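Local coordinates for DUF4974 domain-containing protein (Parabacteroides distasonis, PDB 4M0N), which probably acts as a membrane-anchored anti-sigma factor of the FecR family, this chain being the part that holds the FecR and FecR C-terminal regions, at residues Val25-His30 against Leu174-Asn179; Glu63-Ala68 against Lys99-Asp104; Gly93-Val98 against Val111-Val116; Leu160-Thr165 against Asp192-Glu197. The protein carries 1 engineered substitution. All coordinates share one frame; numbering follows the deposited sequence.

Interaction 1: residues Val25-His30 against Leu174-Asn179; sequences VNHGEH and LERMYN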
# COMPACT_ATOMS: atom_id res chain seq x y z
N VAL A 25 12.33 4.43 3.04
CA VAL A 25 12.67 3.24 2.30
C VAL A 25 12.77 3.62 0.84
O VAL A 25 11.84 4.21 0.28
CB VAL A 25 11.58 2.16 2.47
CG1 VAL A 25 12.02 0.86 1.84
CG2 VAL A 25 11.29 1.95 3.96
N ASN A 26 13.89 3.32 0.24
CA ASN A 26 14.07 3.60 -1.17
C ASN A 26 13.22 2.71 -2.03
O ASN A 26 12.78 1.62 -1.62
CB ASN A 26 15.53 3.36 -1.55
CG ASN A 26 16.47 4.34 -0.90
OD1 ASN A 26 16.13 5.49 -0.68
ND2 ASN A 26 17.66 3.88 -0.59
N HIS A 27 13.03 3.13 -3.27
CA HIS A 27 12.38 2.24 -4.23
C HIS A 27 13.26 0.99 -4.42
O HIS A 27 14.50 1.07 -4.39
CB HIS A 27 12.08 2.97 -5.54
CG HIS A 27 11.02 4.02 -5.39
ND1 HIS A 27 10.84 5.04 -6.30
CD2 HIS A 27 10.12 4.24 -4.40
CE1 HIS A 27 9.84 5.82 -5.90
NE2 HIS A 27 9.41 5.36 -4.74
N GLY A 28 12.62 -0.17 -4.57
CA GLY A 28 13.33 -1.44 -4.70
C GLY A 28 13.77 -2.09 -3.41
O GLY A 28 14.46 -3.12 -3.43
N GLU A 29 13.35 -1.52 -2.27
CA GLU A 29 13.76 -2.00 -0.95
C GLU A 29 12.57 -2.10 -0.01
O GLU A 29 11.46 -1.64 -0.34
CB GLU A 29 14.78 -1.02 -0.33
CG GLU A 29 16.09 -0.95 -1.13
CD GLU A 29 17.16 -0.09 -0.49
OE1 GLU A 29 17.28 -0.07 0.75
OE2 GLU A 29 17.92 0.55 -1.25
N HIS A 30 12.83 -2.73 1.14
CA HIS A 30 11.93 -2.78 2.29
C HIS A 30 12.72 -2.45 3.54
O HIS A 30 13.97 -2.50 3.57
CB HIS A 30 11.40 -4.17 2.62
CG HIS A 30 10.46 -4.75 1.62
ND1 HIS A 30 10.09 -6.08 1.66
CD2 HIS A 30 9.84 -4.22 0.54
CE1 HIS A 30 9.29 -6.34 0.65
NE2 HIS A 30 9.12 -5.23 -0.05
N LEU A 174 4.65 -1.24 -9.54
CA LEU A 174 5.81 -1.80 -10.24
C LEU A 174 7.02 -0.89 -10.18
O LEU A 174 8.15 -1.34 -9.88
CB LEU A 174 5.47 -2.13 -11.69
CG LEU A 174 4.35 -3.16 -11.95
CD1 LEU A 174 4.21 -3.40 -13.44
CD2 LEU A 174 4.55 -4.47 -11.21
N GLU A 175 6.80 0.40 -10.43
CA GLU A 175 7.90 1.35 -10.34
C GLU A 175 8.57 1.33 -8.99
O GLU A 175 9.81 1.33 -8.87
CB GLU A 175 7.42 2.78 -10.61
CG GLU A 175 6.96 3.06 -12.01
CD GLU A 175 6.64 4.53 -12.18
OE1 GLU A 175 5.65 4.99 -11.57
OE2 GLU A 175 7.37 5.19 -12.93
N ARG A 176 7.77 1.28 -7.93
CA ARG A 176 8.30 1.25 -6.59
C ARG A 176 9.00 -0.06 -6.21
O ARG A 176 10.04 -0.05 -5.55
CB ARG A 176 7.17 1.54 -5.61
CG ARG A 176 6.73 2.98 -5.67
CD ARG A 176 5.78 3.31 -4.52
NE ARG A 176 4.50 2.64 -4.68
CZ ARG A 176 3.37 3.22 -5.07
NH1 ARG A 176 3.32 4.50 -5.35
NH2 ARG A 176 2.27 2.48 -5.20
N MET A 177 8.41 -1.17 -6.62
CA MET A 177 8.98 -2.49 -6.33
C MET A 177 10.30 -2.70 -7.02
O MET A 177 11.23 -3.20 -6.38
CB MET A 177 8.05 -3.62 -6.77
CG MET A 177 8.67 -5.02 -6.60
SD MET A 177 7.42 -6.33 -6.66
CE MET A 177 6.53 -6.18 -5.10
N TYR A 178 10.35 -2.40 -8.32
CA TYR A 178 11.48 -2.73 -9.16
C TYR A 178 12.46 -1.58 -9.36
O TYR A 178 13.50 -1.76 -10.00
CB TYR A 178 10.98 -3.27 -10.49
CG TYR A 178 10.21 -4.57 -10.33
CD1 TYR A 178 10.86 -5.78 -10.11
CD2 TYR A 178 8.83 -4.58 -10.34
CE1 TYR A 178 10.15 -6.96 -9.94
CE2 TYR A 178 8.11 -5.75 -10.18
CZ TYR A 178 8.78 -6.95 -10.00
OH TYR A 178 8.07 -8.14 -9.83
N ASN A 179 12.16 -0.42 -8.77
CA ASN A 179 12.97 0.78 -8.94
C ASN A 179 13.27 1.07 -10.40
O ASN A 179 14.44 1.20 -10.84
CB ASN A 179 14.24 0.70 -8.11
CG ASN A 179 14.97 2.01 -8.09
OD1 ASN A 179 14.37 3.07 -8.24
ND2 ASN A 179 16.28 1.95 -7.92
O HOH W 1 13.61 5.59 -7.50
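Gly28 N donates the hydrogen bond that ties the two segments, running 2.8 Å to Arg176 O. Beside it, Gly28 CA points a hydrogen at Met177 O, 3.2 Å away and almost straight (168° at the hydrogen), so two successive carbonyls of the last helical turn meet one residue. Glycine suits the place: its positive phi would jam a CB against the preceding carbonyl, and that CB would also crowd Asn179.

Gly28 is the third residue of a type II turn from Asn26 to Glu29, in the loop joining strands 21-24 and 31-34. This turn of the FecR region meets the end of helix 167-178, where Asn179 leaves helical geometry with positive phi.

The apolar contact belongs to His27. With CG anti to the carbonyl carbon (chi1 -68°), its ring offers a face to Arg176 CG, 4.0 Å from the ring centroid, while the guanidinium runs on to Asp104, Glu103 and Asp173. Polar contacts lie at the other end of the ring: one water lies 3.1 Å from His27 ND1, hydrogen-bonded to it, and donates to Asn179 OD1 at 2.7 Å. A leucine in place of His27 would probably leave that water without one anchor and Arg176 CG without its flat cover. The nearest side-chain atom of His27 is about 4 Å from a magnesium ion.

Interaction 2: residues Glu63-Ala68 against Lys99-Asp104; sequences EMEGEA and KAYQED
Glu65 OE2 is gripped twice: by Gln102 N, at 2.9 Å along an almost straight N-H (173°), and by a water that donates to it and also to Glu103 OE1. The backbone donor arrives on the anti side of the carboxylate, tilted out of its plane. A bend at chi2 (-85°) swings the Glu65 carboxylate onto the Gln102 side chain, whose amide lies stacked on it with the planes 9° apart.

Around Gly66 the backbone makes an antiparallel hydrogen-bonded pair with Ala100: Ala100 N reaches Gly66 O at 2.7 Å, and Gly66 N returns a bond to Ala100 O. Here the chain turns the corner from strand 60-65 to strand 67-72, which lie in different sheets. Its backbone angles call for glycine, and the bare CA sits 3.7 Å from the centroid of the Tyr101 ring, over the face, as a CH-pi contact. Tyr101 CE2 also touches Glu67 CB at 3.4 Å, while its hydroxyl bonds Ala45 O.

The extended Lys99 chain has its methylenes against the Glu67 carboxylate. The charged ends, 4.6 Å apart from Glu67 OE1 to Lys99 NZ, are joined through a second water; Lys99 also salt-bridges Asp173, and Glu67 bonds Asn97. Glu65 OE2 and Glu103 OE1 lie only 4.0 Å apart; the shared water, Arg176 at Glu103 and a magnesium ion about 4 Å from the nearest Glu65 side-chain atom may ease their repulsion.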
# COMPACT_ATOMS: atom_id res chain seq x y z
N GLU A 63 3.33 8.63 12.28
CA GLU A 63 2.89 9.27 11.04
C GLU A 63 3.53 8.55 9.90
O GLU A 63 4.71 8.18 9.98
CB GLU A 63 3.27 10.76 10.99
CG GLU A 63 2.48 11.65 11.94
CD GLU A 63 2.92 13.11 11.87
OE1 GLU A 63 3.98 13.40 11.32
OE2 GLU A 63 2.19 13.96 12.42
N MET A 64 2.77 8.29 8.85
CA MET A 64 3.29 7.55 7.75
C MET A 64 2.73 8.02 6.44
O MET A 64 1.56 8.42 6.35
CB MET A 64 2.97 6.06 7.97
CG MET A 64 3.66 5.15 7.00
SD MET A 64 2.75 4.75 5.49
CE MET A 64 1.38 3.85 6.22
N GLU A 65 3.57 8.01 5.42
CA GLU A 65 3.17 8.20 4.05
C GLU A 65 3.86 7.13 3.21
O GLU A 65 5.10 6.96 3.30
CB GLU A 65 3.55 9.61 3.60
CG GLU A 65 3.15 9.96 2.18
CD GLU A 65 4.19 9.49 1.19
OE1 GLU A 65 5.40 9.86 1.33
OE2 GLU A 65 3.80 8.79 0.26
N GLY A 66 3.06 6.37 2.46
CA GLY A 66 3.55 5.20 1.73
C GLY A 66 2.74 4.00 2.16
O GLY A 66 1.56 4.13 2.49
N GLU A 67 3.39 2.83 2.23
CA GLU A 67 2.71 1.60 2.61
C GLU A 67 3.45 0.87 3.68
O GLU A 67 4.68 0.70 3.59
CB GLU A 67 2.52 0.70 1.37
CG GLU A 67 1.87 -0.64 1.77
CD GLU A 67 1.50 -1.48 0.57
OE1 GLU A 67 2.24 -1.45 -0.47
OE2 GLU A 67 0.44 -2.16 0.64
N ALA A 68 2.74 0.47 4.74
CA ALA A 68 3.34 -0.28 5.83
C ALA A 68 2.35 -1.26 6.39
O ALA A 68 1.15 -1.01 6.40
CB ALA A 68 3.79 0.67 6.93
N LYS A 99 -1.98 1.35 2.99
CA LYS A 99 -1.35 1.72 1.72
C LYS A 99 -1.82 3.11 1.40
O LYS A 99 -2.99 3.32 1.03
CB LYS A 99 -1.72 0.75 0.62
CG LYS A 99 -0.96 1.06 -0.66
CD LYS A 99 -1.29 0.07 -1.73
CE LYS A 99 -0.51 0.43 -2.99
NZ LYS A 99 -0.69 -0.69 -3.93
N ALA A 100 -0.92 4.08 1.51
CA ALA A 100 -1.28 5.52 1.45
C ALA A 100 -0.16 6.33 0.84
O ALA A 100 0.34 7.25 1.41
CB ALA A 100 -1.65 6.04 2.84
N TYR A 101 0.25 5.93 -0.35
CA TYR A 101 1.28 6.65 -1.08
C TYR A 101 0.66 7.97 -1.56
O TYR A 101 -0.41 8.01 -2.19
CB TYR A 101 1.77 5.85 -2.30
CG TYR A 101 2.62 4.67 -1.95
CD1 TYR A 101 3.98 4.82 -1.68
CD2 TYR A 101 2.08 3.41 -1.89
CE1 TYR A 101 4.78 3.73 -1.37
CE2 TYR A 101 2.87 2.33 -1.60
CZ TYR A 101 4.20 2.48 -1.32
OH TYR A 101 4.95 1.38 -1.05
N GLN A 102 1.38 9.05 -1.28
CA GLN A 102 0.88 10.37 -1.64
C GLN A 102 0.73 10.57 -3.14
O GLN A 102 -0.18 11.32 -3.58
CB GLN A 102 1.70 11.48 -0.95
CG GLN A 102 3.12 11.66 -1.45
CD GLN A 102 3.97 12.66 -0.63
OE1 GLN A 102 3.53 13.28 0.35
NE2 GLN A 102 5.19 12.80 -1.06
N GLU A 103 1.54 9.86 -3.93
CA GLU A 103 1.42 9.88 -5.40
C GLU A 103 0.31 9.02 -6.05
O GLU A 103 0.13 9.06 -7.28
CB GLU A 103 2.76 9.50 -6.05
CG GLU A 103 3.23 8.07 -5.83
CD GLU A 103 4.18 7.89 -4.67
OE1 GLU A 103 4.06 8.75 -3.71
OE2 GLU A 103 5.04 6.90 -4.75
N ASP A 104 -0.43 8.25 -5.27
CA ASP A 104 -1.39 7.29 -5.82
C ASP A 104 -2.81 7.87 -5.74
O ASP A 104 -3.11 8.70 -4.89
CB ASP A 104 -1.40 5.98 -5.03
CG ASP A 104 -0.18 5.10 -5.27
OD1 ASP A 104 0.77 5.54 -5.98
OD2 ASP A 104 -0.18 3.94 -4.74
O HOH W 2 5.46 7.92 -1.54
O HOH W 3 1.73 -2.05 -2.79

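Interaction 3: residues Gly93-Val98 against Val111-Val116; sequences GASFNV and VRTGKV. Engineered in segment 93-98: Ala94 (natural residue Thr).
Ser95 faces both Arg112 and Thr113 in a classic beta bulge, which shifts the antiparallel register by one residue before Phe96 pairs with Val111. Ser95 O accepts from both bulge amides, Arg112 N at 2.9 Å and Thr113 N at 3.1 Å, and the two come from the same face of its carbonyl plane. Ser95 N donates in return to Thr113 O.

The hydroxyls of Ser95 and Thr113 meet at 2.7 Å in a hydrogen bond that either could donate. Each sits between its own backbone N and carbonyl carbon (chi1 69° in both), which turns the two oxygens toward one another; small hydroxyl residues fit this paired position. On the opposite face of the strand Val116 CG2 reaches Phe96 CD1 at 4.0 Å and the methyl of Ala94, an engineered residue that replaces threonine, at 3.8 Å. Gly114, with positive phi, lies so close to Ala94 and Gly93 O that a CB would clash. Two waters span from Gly93 to the Lys115 backbone, one of them held only weakly by Lys115 N.

The bulge lies where the chain leaves strand 106-111 for strand 116-120 in the other sheet. Phe96 and Val116 pack on Val89 and Val91 of strand 88-91, Phe96 also meets Phe70 of strand 67-72, and Arg112 touches helix 149-152.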
# COMPACT_ATOMS: atom_id res chain seq x y z
N GLY A 93 -5.01 -3.44 19.48
CA GLY A 93 -4.11 -4.55 19.17
C GLY A 93 -4.69 -5.14 17.92
O GLY A 93 -5.82 -5.57 17.92
N ALA A 94 -3.95 -5.08 16.81
CA ALA A 94 -4.42 -5.59 15.53
C ALA A 94 -3.25 -5.64 14.57
O ALA A 94 -2.23 -5.01 14.83
CB ALA A 94 -5.48 -4.68 14.95
N SER A 95 -3.37 -6.41 13.50
CA SER A 95 -2.37 -6.32 12.44
C SER A 95 -3.08 -5.94 11.17
O SER A 95 -4.15 -6.46 10.85
CB SER A 95 -1.50 -7.57 12.28
OG SER A 95 -2.21 -8.72 11.79
N PHE A 96 -2.50 -5.00 10.46
CA PHE A 96 -3.18 -4.39 9.33
C PHE A 96 -2.21 -3.69 8.42
O PHE A 96 -1.13 -3.25 8.86
CB PHE A 96 -4.23 -3.40 9.82
CG PHE A 96 -3.66 -2.34 10.73
CD1 PHE A 96 -3.45 -2.60 12.07
CD2 PHE A 96 -3.33 -1.10 10.23
CE1 PHE A 96 -2.88 -1.63 12.90
CE2 PHE A 96 -2.73 -0.14 11.05
CZ PHE A 96 -2.54 -0.40 12.39
N ASN A 97 -2.62 -3.60 7.15
CA ASN A 97 -1.89 -2.87 6.12
C ASN A 97 -2.50 -1.52 5.86
O ASN A 97 -3.71 -1.37 5.76
CB ASN A 97 -1.96 -3.66 4.80
CG ASN A 97 -0.88 -3.29 3.83
OD1 ASN A 97 0.29 -3.69 4.00
ND2 ASN A 97 -1.26 -2.61 2.75
N VAL A 98 -1.64 -0.51 5.71
CA VAL A 98 -2.06 0.82 5.32
C VAL A 98 -1.26 1.18 4.08
O VAL A 98 -0.03 1.25 4.12
CB VAL A 98 -1.75 1.86 6.41
CG1 VAL A 98 -2.23 3.20 5.98
CG2 VAL A 98 -2.39 1.46 7.74
N VAL A 111 -7.36 -5.22 6.96
CA VAL A 111 -7.13 -5.81 8.27
C VAL A 111 -6.79 -7.28 8.15
O VAL A 111 -7.50 -8.03 7.48
CB VAL A 111 -8.37 -5.67 9.18
CG1 VAL A 111 -8.10 -6.26 10.55
CG2 VAL A 111 -8.81 -4.22 9.27
N ARG A 112 -5.68 -7.68 8.74
CA ARG A 112 -5.29 -9.08 8.78
C ARG A 112 -5.80 -9.78 10.04
O ARG A 112 -6.38 -10.86 9.97
CB ARG A 112 -3.78 -9.20 8.70
CG ARG A 112 -3.29 -10.63 8.65
CD ARG A 112 -3.13 -11.07 7.22
NE ARG A 112 -2.49 -12.37 7.07
CZ ARG A 112 -3.12 -13.55 7.19
NH1 ARG A 112 -4.42 -13.63 7.44
NH2 ARG A 112 -2.42 -14.67 7.03
N THR A 113 -5.56 -9.17 11.19
CA THR A 113 -6.02 -9.70 12.45
C THR A 113 -6.53 -8.56 13.33
O THR A 113 -6.10 -7.44 13.19
CB THR A 113 -4.90 -10.47 13.21
OG1 THR A 113 -3.89 -9.56 13.66
CG2 THR A 113 -4.22 -11.45 12.29
N GLY A 114 -7.46 -8.86 14.22
CA GLY A 114 -7.94 -7.87 15.18
C GLY A 114 -8.99 -6.94 14.61
O GLY A 114 -9.58 -7.21 13.56
N LYS A 115 -9.15 -5.78 15.27
CA LYS A 115 -10.21 -4.82 14.98
C LYS A 115 -9.55 -3.47 14.81
O LYS A 115 -8.66 -3.11 15.58
CB LYS A 115 -11.24 -4.78 16.11
CG LYS A 115 -11.99 -6.10 16.24
CD LYS A 115 -13.10 -6.03 17.25
CE LYS A 115 -13.71 -7.41 17.44
NZ LYS A 115 -14.89 -7.35 18.31
N VAL A 116 -9.95 -2.76 13.76
CA VAL A 116 -9.32 -1.52 13.39
C VAL A 116 -10.39 -0.44 13.17
O VAL A 116 -11.41 -0.69 12.54
CB VAL A 116 -8.54 -1.74 12.08
CG1 VAL A 116 -7.99 -0.46 11.56
CG2 VAL A 116 -7.45 -2.79 12.30
O HOH W 4 -7.95 -3.16 18.13
O HOH W 5 -8.27 -6.32 18.29

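Interaction 4: residues Leu160-Thr165 against Asp192-Glu197; sequences LYFNRT and DYIYGE
The guanidinium of Arg164 lies flat on the Tyr193 ring, NH1 over the ring centre, with the two planes 28° apart and CZ 4.0 Å from the centroid: a stacked cation-pi pair. Thr165 C comes near the plane of the same ring at its edge. Tyr195 takes Arg164 N over one face, 3.3 Å above its plane and toward the rim, and its side chain runs alongside the arginine, its OH 3.1 Å from Arg164 CG. An arginine suits this place because its long aliphatic stem can follow one tyrosine while its flat cation covers the other. The Tyr161 ring has Glu197 CG beside it, their polar ends leading to Glu147 and Lys151 respectively.

On the other face of the strands Phe162 and Ile194 lie side by side, pointing the same way, with CD2 of the phenylalanine 3.7 Å from CG2 of the isoleucine. They turn toward helices 167-178 and 203-214.

The backbones pair antiparallel. Phe162 N reaches Gly196 O at 2.8 Å, almost straight, and Thr165 N meets Ile194 O on a lone pair; Ile194 N to Thr165 O is shorter, 2.6 Å. Within its own segment Thr165 OG1, anti to its carbonyl carbon (chi1 -57°), accepts from Asn163 N at 3.1 Å. Putting a valine at Thr165 would probably leave Asn163 N without that acceptor and the corner less firmly held.

Arg164, with positive phi, and Thr165 together oppose Ile194: a G1 beta bulge, breaking strand 159-166 in the two-stranded sheet of the FecR C-terminal region, a family of the secretin N0 clan.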
# COMPACT_ATOMS: atom_id res chain seq x y z
N LEU A 160 3.09 -9.63 -5.58
CA LEU A 160 2.16 -8.63 -6.09
C LEU A 160 0.80 -9.26 -6.12
O LEU A 160 0.66 -10.43 -6.45
CB LEU A 160 2.55 -8.21 -7.51
CG LEU A 160 3.87 -7.47 -7.65
CD1 LEU A 160 4.30 -7.41 -9.11
CD2 LEU A 160 3.77 -6.07 -7.05
N TYR A 161 -0.22 -8.49 -5.75
CA TYR A 161 -1.58 -8.97 -5.83
C TYR A 161 -2.45 -7.88 -6.45
O TYR A 161 -2.51 -6.76 -5.92
CB TYR A 161 -2.09 -9.30 -4.42
CG TYR A 161 -3.56 -9.61 -4.34
CD1 TYR A 161 -4.15 -10.58 -5.15
CD2 TYR A 161 -4.38 -8.93 -3.46
CE1 TYR A 161 -5.50 -10.87 -5.06
CE2 TYR A 161 -5.72 -9.21 -3.35
CZ TYR A 161 -6.29 -10.18 -4.14
OH TYR A 161 -7.62 -10.45 -4.05
N PHE A 162 -3.10 -8.23 -7.55
CA PHE A 162 -4.00 -7.29 -8.23
C PHE A 162 -5.36 -7.93 -8.29
O PHE A 162 -5.50 -9.09 -8.67
CB PHE A 162 -3.48 -6.93 -9.62
CG PHE A 162 -2.05 -6.44 -9.62
CD1 PHE A 162 -1.65 -5.39 -8.80
CD2 PHE A 162 -1.11 -7.04 -10.45
CE1 PHE A 162 -0.34 -4.94 -8.81
CE2 PHE A 162 0.20 -6.59 -10.45
CZ PHE A 162 0.59 -5.54 -9.64
N ASN A 163 -6.36 -7.19 -7.87
CA ASN A 163 -7.73 -7.65 -7.94
C ASN A 163 -8.54 -6.49 -8.47
O ASN A 163 -8.90 -5.59 -7.73
CB ASN A 163 -8.22 -8.11 -6.58
CG ASN A 163 -9.66 -8.60 -6.61
OD1 ASN A 163 -10.19 -8.99 -7.66
ND2 ASN A 163 -10.30 -8.60 -5.45
N ARG A 164 -8.80 -6.51 -9.78
CA ARG A 164 -9.45 -5.39 -10.46
C ARG A 164 -8.73 -4.08 -10.12
O ARG A 164 -9.34 -3.03 -9.85
CB ARG A 164 -10.95 -5.31 -10.11
CG ARG A 164 -11.76 -4.55 -11.15
CD ARG A 164 -13.26 -4.68 -10.94
NE ARG A 164 -13.97 -4.19 -12.12
CZ ARG A 164 -14.15 -2.90 -12.43
NH1 ARG A 164 -13.70 -1.94 -11.63
NH2 ARG A 164 -14.81 -2.58 -13.55
N THR A 165 -7.41 -4.16 -10.13
CA THR A 165 -6.60 -3.01 -9.82
C THR A 165 -6.43 -2.18 -11.07
O THR A 165 -6.10 -2.72 -12.12
CB THR A 165 -5.21 -3.45 -9.32
OG1 THR A 165 -5.38 -4.29 -8.18
CG2 THR A 165 -4.37 -2.26 -8.94
N ASP A 192 -7.70 -0.15 -18.24
CA ASP A 192 -7.69 -1.56 -17.86
C ASP A 192 -7.70 -1.76 -16.34
O ASP A 192 -7.19 -0.95 -15.58
CB ASP A 192 -6.46 -2.25 -18.45
CG ASP A 192 -6.28 -1.97 -19.93
OD1 ASP A 192 -5.91 -0.83 -20.27
OD2 ASP A 192 -6.51 -2.90 -20.74
N TYR A 193 -8.29 -2.88 -15.94
CA TYR A 193 -8.22 -3.34 -14.56
C TYR A 193 -7.47 -4.67 -14.55
O TYR A 193 -7.72 -5.54 -15.39
CB TYR A 193 -9.63 -3.47 -13.98
CG TYR A 193 -10.34 -2.15 -13.86
CD1 TYR A 193 -9.93 -1.21 -12.92
CD2 TYR A 193 -11.42 -1.83 -14.69
CE1 TYR A 193 -10.55 0.01 -12.81
CE2 TYR A 193 -12.06 -0.60 -14.58
CZ TYR A 193 -11.62 0.31 -13.64
OH TYR A 193 -12.24 1.53 -13.50
N ILE A 194 -6.54 -4.80 -13.61
CA ILE A 194 -5.64 -5.95 -13.60
C ILE A 194 -5.99 -6.93 -12.49
O ILE A 194 -6.34 -6.54 -11.36
CB ILE A 194 -4.18 -5.49 -13.43
CG1 ILE A 194 -3.83 -4.42 -14.47
CG2 ILE A 194 -3.23 -6.67 -13.49
CD1 ILE A 194 -3.95 -4.84 -15.92
N TYR A 195 -5.88 -8.21 -12.83
CA TYR A 195 -6.07 -9.31 -11.89
C TYR A 195 -4.84 -10.20 -11.92
O TYR A 195 -4.23 -10.40 -12.98
CB TYR A 195 -7.28 -10.17 -12.30
CG TYR A 195 -8.60 -9.42 -12.30
CD1 TYR A 195 -8.96 -8.60 -13.37
CD2 TYR A 195 -9.49 -9.55 -11.24
CE1 TYR A 195 -10.16 -7.92 -13.38
CE2 TYR A 195 -10.70 -8.88 -11.24
CZ TYR A 195 -11.03 -8.06 -12.30
OH TYR A 195 -12.24 -7.39 -12.29
N GLY A 196 -4.48 -10.74 -10.76
CA GLY A 196 -3.43 -11.75 -10.69
C GLY A 196 -2.57 -11.66 -9.46
O GLY A 196 -2.58 -10.67 -8.74
N GLU A 197 -1.84 -12.74 -9.21
CA GLU A 197 -0.91 -12.85 -8.10
C GLU A 197 0.40 -13.28 -8.71
O GLU A 197 0.43 -14.21 -9.51
CB GLU A 197 -1.34 -13.93 -7.10
CG GLU A 197 -2.58 -13.60 -6.31
CD GLU A 197 -3.04 -14.77 -5.50
OE1 GLU A 197 -2.26 -15.22 -4.63
OE2 GLU A 197 -4.16 -15.27 -5.75

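Interactions 2 and 3 lie within the FecR region and share strand 94-100, their centres about 16 Å apart; both mark places where the chain passes between its two large sheets. Interaction 4 belongs to the FecR C-terminal region, and follows both along the chain. Interaction 1 joins the two regions: its loop encloses interactions 2 and 3, and its segments alternate with those of interaction 4. Helix 167-178 directly follows strand 159-166 and packs back on it, Leu160 touching Leu174 and Met177. The centres of interactions 1 and 2 are about 13 Å apart, and Arg176 bridges them by salt bridges to Asp104 and Glu103. The C-terminal region is thus docked on the FecR region by both backbone and charge.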